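Long-range contacts in catalase (Corynebacterium glutamicum, PDB 4B7H), which catalyses the breakdown of hydrogen peroxide to water and oxygen at a buried haem, and is seen here with nitric oxide and NADPH bound: residues V64-I68 with Q355-R359; L80-D85 with L94-G98; V86-K91 with W216-E220; A127-Y131 with Q325-D329. One frame throughout, in Å; residues are numbered along the deposited sequence.

In the fold
All four contacts belong to the catalase beta-barrel and what surrounds it, but they differ in depth. Interactions 1 and 4 are buried, touch each other and meet the same haem: interaction 1 holds its propionates with two arginines and the amide of Q356, whereas interaction 4 lays leucine and alanine methyls beside one of them, and Q356 and R359 of the first bond to backbone oxygens of the second. Interactions 2 and 3 are partly buried, about 12 Å apart between centres, and share the connection between strands 73-82 and 100-108. There apolar cores give way to water-bridged rims. Interaction 2 also touches interaction 4, through F130, against which L80 and L94 both pack.

Interaction 1 of 4, residues V64-I68 with Q355-R359; sequences VPERI and QQRYR. With HEM (protoporphyrin IX containing Fe), chain E.
The side-chain amide of Q355 grips the backbone of I68 with two bonds: OE1 accepts from I68 N at 2.9 Å, and NE2 donates to I68 O at 2.8 Å. Both are nearly straight and run along lone pairs in the carbonyl plane, so the amide is fixed in its rotation. CG of Q355 lies anti to the backbone N (chi1 -177°) and the extended chain carries the amide across the loop to I68.

R67 and R359 reach the haem propionates. R359 bends at chi3 (75°) to set its NE 2.8 Å from haem O2A and its NH2 2.7 Å from O1A, two bonds to one carboxylate; Q356 NE2 adds a third. R67 NE binds O1D of the other propionate at 2.9 Å. The two guanidinium planes lie 31° apart: R359 NH2 lies over a face of R67, 3.6 Å from R67 NH2, while R67 NH1 lies over a face of R359, a closeness the two propionates probably offset.

Farther out, one water joins P65 O to R359 NH1 and another joins E66 O to Q355 OE1, while CG of P65 rests 3.9 Å from CE2 of Y358. In a second shell, E324 O accepts from both arginines, and Y358 OH bonds to N63 O of the second subunit. The contact thus binds the loop between helix 50-59 and strand 73-82 to the last turn of helix 343-359, beside the haem and against a neighbouring subunit.

Interaction 2 of 4, residues L80-D85 with L94-G98; sequences LHITED and LFQPG
L94 meets L80 where the connection between two antiparallel neighbours of the catalase beta-barrel, strands 73-82 and 100-108, folds back on the end of the first. The methyls L94 CD1 and L80 CD2 are 3.7 Å apart, the two side chains crossing at about a right angle, and both also pack on F130 of strand 125-132. The carbonyl of L94 faces I82, its O lying 3.2 Å from I82 CG1.

At F95 the ring turns its edge to I82: CD1 of the isoleucine lies near the ring plane, 3.9 Å from CD1 of the phenylalanine. L94 CD2 covers the centre of one ring face, and W216 meets the same ring with its plane at about 45°. The other branch of I82, CG2, is anti to the backbone N (chi1 -54° for CG1) and meets the carbonyl oxygens of both F95 and Q96, 3.5 Å from Q96 O. Q96 NE2 bonds to T90 O and A92 O.

P97 puts its CG against the carboxylate of D85, at the exposed margin, where D85 OD1 also bonds to S87. G98, with positive phi, brings the chain back beside I82. Solvent joins the backbones here: one water bridges F95 O and E84 O, and a second donates to E84 O while accepting from G98 N at 3.0 Å.

Interaction 3 of 4, residues V86-K91 with W216-E220; sequences VSEYTK and WINAE
With chi1 of T90 at -178°, OG1 is trans to the main-chain N and CG2 falls between N and the carbonyl carbon, over the indole of W216, while the tryptophan's own chi1 of -90° turns that face to receive it. The methyl stands 3.7 Å from the centroid of the six-membered ring and only 13° off its normal, a CH-pi contact. Y89 CB approaches the ring edge, 3.6 Å from W216 CE3, and V86 CB lies 4.0 Å from W216 CZ3. OG1 of T90 bonds to G336 O, and W216 NE1 to Y228 of strand 223-232.

Polar bonds border this apolar patch. N218 ND2 reaches E88 O at 3.0 Å, nearly in its amide plane. K91 N donates to I217 O, also 3.0 Å away. One water bridges S87 O to A219 N; another bridges K91 NZ to N218 O.

The loop following strand 73-82 is thereby fastened to the end of barrel strand 214-217. Its chemistry implies a division of labour: the indole takes T90 on its face and Y89 CB at its edge, while backbone carbonyls, satisfied by an asparagine amide, a main-chain N-H and water, fix the outer edge.

Interaction 4 of 4, residues A127-Y131 with Q325-D329; sequences ALRFY and QIALD. Unlike the reference sequence in segment 325-329: I326 (reference Leu). With HEM (protoporphyrin IX containing Fe), chain E.
L328 packs closely on strand 125-132, spreading its two methyls over it: CD1 lies 3.6 Å from A127 CB, and CD2 sits 3.7 Å from R129 CB. CD2 also lies over one face of the R129 guanidinium, offset toward its rim. This end of the contact borders the haem, with L328 CD1 at 3.8 Å from propionate oxygen O1D and A127 CB at 4.0 Å from haem CBD.

R129 leaves the strand with CG anti to the backbone N (chi1 163°) and bends at chi3 to bring NH2 to A327 O. That bond is short, 2.7 Å, yet weak, since its angle at the proton is only 129°; the main partner of the guanidinium is D138, in a salt bridge from NE. NH1 is held by N370.

The strand belongs to the antiparallel catalase beta-barrel, paired with 100-108 and 135-142, and the segment 325-329 runs across it on the way from helix 319-324. The looser side is toward Y131, all of it still buried and none of it facing solvent: I326, which differs from the reference leucine, brings CG1 to 3.7 Å from R129 NH1, but its CD1 comes no nearer than 4.4 Å to Y131 OH, a hydroxyl bonded to V369 O.

Interaction 1 of 4, residues V64-I68 with Q355-R359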
# COMPACT_ATOMS: atom_id res chain seq x y z
N VAL A 64 -4.19 6.41 7.87
CA VAL A 64 -4.32 5.04 7.41
C VAL A 64 -5.81 4.76 7.25
O VAL A 64 -6.63 5.51 7.78
CB VAL A 64 -3.67 4.09 8.43
CG1 VAL A 64 -2.17 4.36 8.51
CG2 VAL A 64 -4.30 4.26 9.81
N PRO A 65 -6.18 3.72 6.49
CA PRO A 65 -7.62 3.43 6.37
C PRO A 65 -8.25 3.17 7.74
O PRO A 65 -7.70 2.43 8.56
CB PRO A 65 -7.65 2.16 5.52
CG PRO A 65 -6.33 2.16 4.79
CD PRO A 65 -5.37 2.72 5.78
N GLU A 66 -9.38 3.81 8.00
CA GLU A 66 -10.11 3.53 9.24
C GLU A 66 -10.79 2.16 9.09
O GLU A 66 -10.99 1.67 7.97
CB GLU A 66 -11.14 4.63 9.52
CG GLU A 66 -12.33 4.61 8.56
CD GLU A 66 -13.31 5.77 8.74
OE1 GLU A 66 -12.90 6.84 9.26
OE2 GLU A 66 -14.49 5.62 8.35
N ARG A 67 -11.17 1.55 10.21
CA ARG A 67 -11.93 0.31 10.17
C ARG A 67 -13.25 0.48 9.42
O ARG A 67 -13.92 1.51 9.55
CB ARG A 67 -12.30 -0.14 11.57
CG ARG A 67 -11.14 -0.56 12.42
CD ARG A 67 -11.58 -0.45 13.89
NE ARG A 67 -10.59 -1.01 14.80
CZ ARG A 67 -9.45 -0.41 15.11
NH1 ARG A 67 -9.15 0.79 14.61
NH2 ARG A 67 -8.60 -1.02 15.94
N ILE A 68 -13.64 -0.55 8.68
CA ILE A 68 -15.02 -0.67 8.21
C ILE A 68 -15.59 -2.01 8.70
O ILE A 68 -15.06 -3.08 8.37
CB ILE A 68 -15.16 -0.53 6.67
CG1 ILE A 68 -16.62 -0.74 6.26
CG2 ILE A 68 -14.21 -1.47 5.91
CD1 ILE A 68 -16.91 -0.47 4.78
N GLN A 355 -9.08 -7.91 6.73
CA GLN A 355 -9.07 -6.45 6.71
C GLN A 355 -7.79 -5.89 7.34
O GLN A 355 -7.21 -4.92 6.84
CB GLN A 355 -10.30 -5.84 7.39
CG GLN A 355 -10.25 -4.31 7.27
CD GLN A 355 -11.52 -3.58 7.63
OE1 GLN A 355 -11.47 -2.41 8.05
NE2 GLN A 355 -12.67 -4.23 7.47
N GLN A 356 -7.34 -6.53 8.42
CA GLN A 356 -6.17 -6.03 9.13
C GLN A 356 -4.89 -6.11 8.31
O GLN A 356 -4.04 -5.21 8.39
CB GLN A 356 -6.05 -6.76 10.48
CG GLN A 356 -7.13 -6.30 11.45
CD GLN A 356 -7.56 -7.35 12.44
OE1 GLN A 356 -7.00 -8.45 12.50
NE2 GLN A 356 -8.56 -7.01 13.26
N ARG A 357 -4.76 -7.16 7.49
CA ARG A 357 -3.63 -7.27 6.58
C ARG A 357 -3.57 -6.05 5.65
O ARG A 357 -2.49 -5.61 5.29
CB ARG A 357 -3.73 -8.56 5.76
CG ARG A 357 -3.47 -9.81 6.59
CD ARG A 357 -3.91 -11.10 5.88
NE ARG A 357 -3.90 -12.20 6.85
CZ ARG A 357 -4.89 -13.07 7.04
NH1 ARG A 357 -5.97 -13.04 6.27
NH2 ARG A 357 -4.76 -13.99 7.99
N TYR A 358 -4.73 -5.52 5.26
CA TYR A 358 -4.81 -4.33 4.41
C TYR A 358 -4.70 -3.02 5.21
O TYR A 358 -3.92 -2.12 4.88
CB TYR A 358 -6.13 -4.32 3.65
CG TYR A 358 -6.48 -2.98 3.03
CD1 TYR A 358 -5.75 -2.49 1.96
CD2 TYR A 358 -7.51 -2.20 3.54
CE1 TYR A 358 -6.04 -1.26 1.40
CE2 TYR A 358 -7.82 -0.96 2.98
CZ TYR A 358 -7.07 -0.50 1.91
OH TYR A 358 -7.34 0.72 1.33
N ARG A 359 -5.53 -2.91 6.25
CA ARG A 359 -5.70 -1.69 7.03
C ARG A 359 -4.41 -1.29 7.74
O ARG A 359 -4.09 -0.11 7.84
CB ARG A 359 -6.82 -1.93 8.06
CG ARG A 359 -7.02 -0.80 9.01
CD ARG A 359 -8.26 -0.99 9.85
NE ARG A 359 -8.18 -1.98 10.92
CZ ARG A 359 -7.54 -1.81 12.08
NH1 ARG A 359 -6.82 -0.71 12.29
NH2 ARG A 359 -7.60 -2.76 13.01
CHA HEM E . -15.19 -4.66 13.36
CHB HEM E . -16.45 -7.96 10.03
CHC HEM E . -20.38 -9.01 12.66
CHD HEM E . -18.25 -6.90 16.43
C1A HEM E . -15.20 -5.44 12.23
C2A HEM E . -14.18 -5.44 11.19
C3A HEM E . -14.53 -6.37 10.29
C4A HEM E . -15.77 -6.97 10.72
CMA HEM E . -13.80 -6.77 9.01
CAA HEM E . -12.93 -4.53 11.18
CBA HEM E . -11.81 -5.21 11.95
CGA HEM E . -10.50 -4.49 11.83
O1A HEM E . -9.76 -4.45 12.85
O2A HEM E . -10.16 -3.95 10.74
C1B HEM E . -17.64 -8.52 10.43
C2B HEM E . -18.41 -9.49 9.68
C3B HEM E . -19.52 -9.76 10.41
C4B HEM E . -19.44 -8.99 11.63
CMB HEM E . -18.00 -10.04 8.30
CAB HEM E . -20.68 -10.72 10.12
CBB HEM E . -20.54 -11.81 9.37
C1C HEM E . -20.07 -8.68 13.97
C2C HEM E . -20.67 -9.20 15.18
C3C HEM E . -20.07 -8.60 16.22
C4C HEM E . -19.06 -7.72 15.69
CMC HEM E . -21.82 -10.24 15.22
CAC HEM E . -20.27 -8.81 17.74
CBC HEM E . -20.69 -9.97 18.27
C1D HEM E . -17.30 -6.06 15.93
C2D HEM E . -16.56 -5.16 16.75
C3D HEM E . -15.61 -4.46 15.82
C4D HEM E . -15.85 -5.01 14.52
CMD HEM E . -16.71 -4.93 18.26
CAD HEM E . -14.59 -3.41 16.23
CBD HEM E . -13.40 -4.12 16.88
CGD HEM E . -12.49 -3.03 17.35
O1D HEM E . -11.35 -2.90 16.83
O2D HEM E . -12.90 -2.25 18.25
NA HEM E . -16.15 -6.40 11.92
NB HEM E . -18.29 -8.23 11.61
NC HEM E . -19.08 -7.78 14.32
ND HEM E . -16.87 -5.95 14.62
FE HEM E . -17.63 -7.05 13.11
O HOH W 1 -6.58 1.83 11.02
O HOH W 2 -9.87 -0.53 6.73

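Interaction 2 of 4, residues L80-D85 with L94-G98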
# COMPACT_ATOMS: atom_id res chain seq x y z
N LEU A 80 -8.11 -9.33 33.82
CA LEU A 80 -9.15 -10.33 34.04
C LEU A 80 -8.80 -11.15 35.28
O LEU A 80 -7.69 -11.69 35.36
CB LEU A 80 -9.26 -11.26 32.83
CG LEU A 80 -10.15 -12.50 32.98
CD1 LEU A 80 -11.61 -12.09 33.09
CD2 LEU A 80 -9.93 -13.46 31.81
N HIS A 81 -9.73 -11.25 36.22
CA HIS A 81 -9.53 -12.03 37.44
C HIS A 81 -10.55 -13.17 37.53
O HIS A 81 -11.76 -12.93 37.57
CB HIS A 81 -9.67 -11.14 38.68
CG HIS A 81 -8.60 -10.11 38.81
ND1 HIS A 81 -7.60 -10.19 39.76
CD2 HIS A 81 -8.36 -8.97 38.11
CE1 HIS A 81 -6.80 -9.15 39.64
NE2 HIS A 81 -7.24 -8.39 38.64
N ILE A 82 -10.07 -14.41 37.59
CA ILE A 82 -10.97 -15.56 37.76
C ILE A 82 -11.28 -15.77 39.24
O ILE A 82 -10.37 -15.80 40.07
CB ILE A 82 -10.37 -16.83 37.14
CG1 ILE A 82 -9.99 -16.58 35.68
CG2 ILE A 82 -11.33 -18.00 37.27
CD1 ILE A 82 -11.13 -16.03 34.82
N THR A 83 -12.56 -15.93 39.57
CA THR A 83 -12.98 -16.10 40.97
C THR A 83 -13.81 -17.38 41.20
O THR A 83 -14.16 -17.70 42.34
CB THR A 83 -13.77 -14.88 41.50
OG1 THR A 83 -14.99 -14.73 40.76
CG2 THR A 83 -12.95 -13.60 41.39
N GLU A 84 -14.13 -18.08 40.13
CA GLU A 84 -14.89 -19.33 40.21
C GLU A 84 -14.10 -20.47 39.58
O GLU A 84 -13.09 -20.23 38.92
CB GLU A 84 -16.23 -19.17 39.48
CG GLU A 84 -17.14 -18.14 40.10
CD GLU A 84 -17.80 -18.63 41.38
OE1 GLU A 84 -18.27 -19.79 41.40
OE2 GLU A 84 -17.83 -17.87 42.36
N ASP A 85 -14.54 -21.70 39.80
CA ASP A 85 -13.93 -22.86 39.16
C ASP A 85 -14.80 -23.35 38.00
O ASP A 85 -15.84 -23.98 38.22
CB ASP A 85 -13.70 -23.98 40.19
CG ASP A 85 -12.91 -25.15 39.63
OD1 ASP A 85 -12.74 -25.24 38.40
OD2 ASP A 85 -12.46 -25.99 40.43
N LEU A 94 -6.59 -19.09 30.55
CA LEU A 94 -6.98 -17.85 31.21
C LEU A 94 -8.18 -18.01 32.14
O LEU A 94 -8.42 -17.16 33.01
CB LEU A 94 -7.27 -16.73 30.20
CG LEU A 94 -8.68 -16.70 29.59
CD1 LEU A 94 -8.89 -15.38 28.86
CD2 LEU A 94 -8.92 -17.88 28.64
N PHE A 95 -8.96 -19.09 31.96
CA PHE A 95 -10.19 -19.28 32.74
C PHE A 95 -10.01 -20.23 33.93
O PHE A 95 -10.97 -20.51 34.64
CB PHE A 95 -11.32 -19.80 31.84
CG PHE A 95 -11.86 -18.77 30.87
CD1 PHE A 95 -11.97 -17.43 31.23
CD2 PHE A 95 -12.28 -19.16 29.61
CE1 PHE A 95 -12.48 -16.49 30.33
CE2 PHE A 95 -12.78 -18.24 28.70
CZ PHE A 95 -12.88 -16.90 29.06
N GLN A 96 -8.79 -20.72 34.14
CA GLN A 96 -8.52 -21.64 35.25
C GLN A 96 -8.53 -20.90 36.60
O GLN A 96 -8.34 -19.68 36.65
CB GLN A 96 -7.21 -22.40 35.03
CG GLN A 96 -7.18 -23.20 33.73
CD GLN A 96 -8.36 -24.16 33.60
OE1 GLN A 96 -8.50 -25.10 34.39
NE2 GLN A 96 -9.21 -23.93 32.61
N PRO A 97 -8.77 -21.63 37.71
CA PRO A 97 -8.94 -20.96 39.01
C PRO A 97 -7.79 -20.01 39.38
O PRO A 97 -6.62 -20.34 39.19
CB PRO A 97 -8.98 -22.13 39.99
CG PRO A 97 -9.57 -23.25 39.20
CD PRO A 97 -9.03 -23.08 37.81
N GLY A 98 -8.16 -18.83 39.86
CA GLY A 98 -7.18 -17.88 40.34
C GLY A 98 -6.39 -17.09 39.29
O GLY A 98 -5.63 -16.20 39.66
O HOH W 3 -11.02 -19.02 40.78
O HOH W 4 -11.91 -21.65 36.86

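Interaction 3 of 4, residues V86-K91 with W216-E220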
# COMPACT_ATOMS: atom_id res chain seq x y z
N VAL A 86 -14.38 -23.06 36.77
CA VAL A 86 -15.09 -23.53 35.58
C VAL A 86 -14.29 -24.61 34.84
O VAL A 86 -14.56 -24.90 33.67
CB VAL A 86 -15.46 -22.38 34.60
CG1 VAL A 86 -16.48 -21.46 35.24
CG2 VAL A 86 -14.22 -21.59 34.16
N SER A 87 -13.32 -25.21 35.54
CA SER A 87 -12.45 -26.22 34.94
C SER A 87 -13.19 -27.47 34.46
O SER A 87 -12.70 -28.18 33.59
CB SER A 87 -11.31 -26.60 35.89
OG SER A 87 -11.80 -27.28 37.03
N GLU A 88 -14.37 -27.75 35.01
CA GLU A 88 -15.14 -28.88 34.51
C GLU A 88 -15.63 -28.61 33.08
O GLU A 88 -15.88 -29.55 32.32
CB GLU A 88 -16.32 -29.21 35.43
CG GLU A 88 -17.36 -28.12 35.55
CD GLU A 88 -18.39 -28.43 36.61
OE1 GLU A 88 -19.11 -29.43 36.45
OE2 GLU A 88 -18.47 -27.67 37.60
N TYR A 89 -15.72 -27.34 32.70
CA TYR A 89 -16.24 -26.97 31.38
C TYR A 89 -15.18 -26.59 30.34
O TYR A 89 -15.37 -26.83 29.14
CB TYR A 89 -17.21 -25.80 31.51
CG TYR A 89 -18.28 -25.99 32.55
CD1 TYR A 89 -19.31 -26.91 32.34
CD2 TYR A 89 -18.30 -25.23 33.71
CE1 TYR A 89 -20.30 -27.08 33.28
CE2 TYR A 89 -19.29 -25.39 34.65
CZ TYR A 89 -20.29 -26.32 34.43
OH TYR A 89 -21.27 -26.49 35.37
N THR A 90 -14.10 -25.95 30.78
CA THR A 90 -13.07 -25.52 29.83
C THR A 90 -11.67 -25.67 30.40
O THR A 90 -11.44 -25.47 31.59
CB THR A 90 -13.27 -24.06 29.37
OG1 THR A 90 -12.26 -23.71 28.42
CG2 THR A 90 -13.20 -23.10 30.56
N LYS A 91 -10.74 -26.02 29.51
CA LYS A 91 -9.33 -26.10 29.87
C LYS A 91 -8.59 -24.83 29.47
O LYS A 91 -7.37 -24.76 29.64
CB LYS A 91 -8.67 -27.30 29.18
CG LYS A 91 -8.58 -27.17 27.66
CD LYS A 91 -7.81 -28.32 27.02
CE LYS A 91 -7.71 -28.16 25.51
NZ LYS A 91 -6.99 -29.31 24.90
N TRP A 216 -16.84 -24.46 24.59
CA TRP A 216 -15.81 -24.69 25.59
C TRP A 216 -15.52 -26.18 25.59
O TRP A 216 -16.44 -27.00 25.50
CB TRP A 216 -16.29 -24.26 26.98
CG TRP A 216 -16.01 -22.83 27.34
CD1 TRP A 216 -15.46 -21.87 26.54
CD2 TRP A 216 -16.26 -22.20 28.60
NE1 TRP A 216 -15.35 -20.68 27.23
CE2 TRP A 216 -15.83 -20.86 28.50
CE3 TRP A 216 -16.80 -22.65 29.82
CZ2 TRP A 216 -15.93 -19.97 29.57
CZ3 TRP A 216 -16.89 -21.77 30.88
CH2 TRP A 216 -16.46 -20.44 30.75
N ILE A 217 -14.24 -26.53 25.66
CA ILE A 217 -13.85 -27.93 25.73
C ILE A 217 -12.94 -28.11 26.95
O ILE A 217 -12.00 -27.33 27.16
CB ILE A 217 -13.11 -28.37 24.45
CG1 ILE A 217 -13.95 -28.07 23.20
CG2 ILE A 217 -12.78 -29.84 24.49
CD1 ILE A 217 -13.36 -28.63 21.91
N ASN A 218 -13.24 -29.13 27.75
CA ASN A 218 -12.46 -29.39 28.96
C ASN A 218 -11.23 -30.27 28.69
O ASN A 218 -10.97 -30.65 27.54
CB ASN A 218 -13.34 -29.93 30.11
CG ASN A 218 -13.85 -31.35 29.86
OD1 ASN A 218 -13.39 -32.04 28.96
ND2 ASN A 218 -14.81 -31.78 30.68
N ALA A 219 -10.47 -30.58 29.74
CA ALA A 219 -9.23 -31.33 29.59
C ALA A 219 -9.46 -32.72 29.01
O ALA A 219 -8.57 -33.29 28.37
CB ALA A 219 -8.49 -31.41 30.92
N GLU A 220 -10.65 -33.28 29.24
CA GLU A 220 -10.97 -34.62 28.77
C GLU A 220 -11.53 -34.60 27.35
O GLU A 220 -11.77 -35.66 26.76
CB GLU A 220 -11.92 -35.33 29.75
CG GLU A 220 -13.36 -34.81 29.75
CD GLU A 220 -14.05 -34.91 31.11
OE1 GLU A 220 -13.35 -35.13 32.13
OE2 GLU A 220 -15.29 -34.76 31.15
O HOH W 5 -10.73 -28.71 31.86
O HOH W 6 -9.21 -31.18 25.34

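Interaction 4 of 4, residues A127-Y131 with Q325-D329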
# COMPACT_ATOMS: atom_id res chain seq x y z
N ALA A 127 -15.00 -4.96 22.51
CA ALA A 127 -14.02 -5.89 21.98
C ALA A 127 -12.83 -6.07 22.91
O ALA A 127 -12.04 -5.14 23.12
CB ALA A 127 -13.55 -5.44 20.60
N LEU A 128 -12.68 -7.29 23.43
CA LEU A 128 -11.67 -7.60 24.44
C LEU A 128 -10.55 -8.45 23.87
O LEU A 128 -10.79 -9.35 23.07
CB LEU A 128 -12.32 -8.39 25.57
CG LEU A 128 -13.33 -7.61 26.40
CD1 LEU A 128 -14.36 -8.56 26.99
CD2 LEU A 128 -12.61 -6.83 27.49
N ARG A 129 -9.32 -8.16 24.31
CA ARG A 129 -8.19 -9.07 24.12
C ARG A 129 -7.66 -9.49 25.47
O ARG A 129 -7.42 -8.64 26.34
CB ARG A 129 -7.03 -8.38 23.38
CG ARG A 129 -5.70 -9.15 23.53
CD ARG A 129 -4.71 -8.74 22.45
NE ARG A 129 -5.29 -9.03 21.15
CZ ARG A 129 -4.97 -8.42 20.01
NH1 ARG A 129 -4.03 -7.49 20.00
NH2 ARG A 129 -5.60 -8.75 18.89
N PHE A 130 -7.49 -10.79 25.65
CA PHE A 130 -6.81 -11.32 26.83
C PHE A 130 -5.45 -11.84 26.41
O PHE A 130 -5.34 -12.71 25.53
CB PHE A 130 -7.66 -12.42 27.47
CG PHE A 130 -9.05 -11.96 27.83
CD1 PHE A 130 -9.26 -11.10 28.89
CD2 PHE A 130 -10.15 -12.36 27.07
CE1 PHE A 130 -10.53 -10.65 29.22
CE2 PHE A 130 -11.44 -11.92 27.40
CZ PHE A 130 -11.62 -11.06 28.47
N TYR A 131 -4.39 -11.29 27.02
CA TYR A 131 -3.03 -11.69 26.69
C TYR A 131 -2.69 -12.93 27.52
O TYR A 131 -2.03 -12.83 28.56
CB TYR A 131 -2.03 -10.56 26.97
CG TYR A 131 -2.22 -9.32 26.09
CD1 TYR A 131 -3.13 -8.32 26.43
CD2 TYR A 131 -1.47 -9.15 24.92
CE1 TYR A 131 -3.30 -7.19 25.64
CE2 TYR A 131 -1.63 -8.02 24.12
CZ TYR A 131 -2.54 -7.04 24.49
OH TYR A 131 -2.72 -5.91 23.71
N GLN A 325 -4.31 1.04 16.01
CA GLN A 325 -3.59 -0.08 15.41
C GLN A 325 -3.84 -1.45 16.07
O GLN A 325 -3.28 -2.45 15.61
CB GLN A 325 -2.08 0.17 15.43
CG GLN A 325 -1.65 1.32 14.55
CD GLN A 325 -0.14 1.41 14.39
OE1 GLN A 325 0.36 1.68 13.30
NE2 GLN A 325 0.59 1.20 15.50
N ILE A 326 -4.62 -1.51 17.14
CA ILE A 326 -4.95 -2.83 17.67
C ILE A 326 -5.75 -3.58 16.61
O ILE A 326 -6.49 -2.98 15.83
CB ILE A 326 -5.67 -2.77 19.05
CG1 ILE A 326 -5.46 -4.09 19.81
CG2 ILE A 326 -7.17 -2.45 18.91
CD1 ILE A 326 -5.89 -4.04 21.26
N ALA A 327 -5.53 -4.89 16.55
CA ALA A 327 -6.16 -5.72 15.54
C ALA A 327 -6.96 -6.80 16.25
O ALA A 327 -6.49 -7.93 16.44
CB ALA A 327 -5.10 -6.35 14.63
N LEU A 328 -8.16 -6.44 16.70
CA LEU A 328 -8.98 -7.37 17.47
C LEU A 328 -9.69 -8.31 16.49
O LEU A 328 -10.18 -7.88 15.45
CB LEU A 328 -9.97 -6.59 18.34
CG LEU A 328 -9.24 -5.83 19.47
CD1 LEU A 328 -10.05 -4.65 20.00
CD2 LEU A 328 -8.87 -6.77 20.62
N ASP A 329 -9.72 -9.60 16.82
CA ASP A 329 -10.08 -10.61 15.83
C ASP A 329 -10.70 -11.83 16.52
O ASP A 329 -10.05 -12.46 17.35
CB ASP A 329 -8.79 -10.98 15.08
CG ASP A 329 -8.95 -12.12 14.09
OD1 ASP A 329 -10.08 -12.59 13.84
OD2 ASP A 329 -7.91 -12.53 13.53
CHA HEM E . -15.19 -4.66 13.36
CHB HEM E . -16.45 -7.96 10.03
CHC HEM E . -20.38 -9.01 12.66
CHD HEM E . -18.25 -6.90 16.43
C1A HEM E . -15.20 -5.44 12.23
C2A HEM E . -14.18 -5.44 11.19
C3A HEM E . -14.53 -6.37 10.29
C4A HEM E . -15.77 -6.97 10.72
CMA HEM E . -13.80 -6.77 9.01
CAA HEM E . -12.93 -4.53 11.18
CBA HEM E . -11.81 -5.21 11.95
CGA HEM E . -10.50 -4.49 11.83
O1A HEM E . -9.76 -4.45 12.85
O2A HEM E . -10.16 -3.95 10.74
C1B HEM E . -17.64 -8.52 10.43
C2B HEM E . -18.41 -9.49 9.68
C3B HEM E . -19.52 -9.76 10.41
C4B HEM E . -19.44 -8.99 11.63
CMB HEM E . -18.00 -10.04 8.30
CAB HEM E . -20.68 -10.72 10.12
CBB HEM E . -20.54 -11.81 9.37
C1C HEM E . -20.07 -8.68 13.97
C2C HEM E . -20.67 -9.20 15.18
C3C HEM E . -20.07 -8.60 16.22
C4C HEM E . -19.06 -7.72 15.69
CMC HEM E . -21.82 -10.24 15.22
CAC HEM E . -20.27 -8.81 17.74
CBC HEM E . -20.69 -9.97 18.27
C1D HEM E . -17.30 -6.06 15.93
C2D HEM E . -16.56 -5.16 16.75
C3D HEM E . -15.61 -4.46 15.82
C4D HEM E . -15.85 -5.01 14.52
CMD HEM E . -16.71 -4.93 18.26
CAD HEM E . -14.59 -3.41 16.23
CBD HEM E . -13.40 -4.12 16.88
CGD HEM E . -12.49 -3.03 17.35
O1D HEM E . -11.35 -2.90 16.83
O2D HEM E . -12.90 -2.25 18.25
NA HEM E . -16.15 -6.40 11.92
NB HEM E . -18.29 -8.23 11.61
NC HEM E . -19.08 -7.78 14.32
ND HEM E . -16.87 -5.95 14.62
FE HEM E . -17.63 -7.05 13.11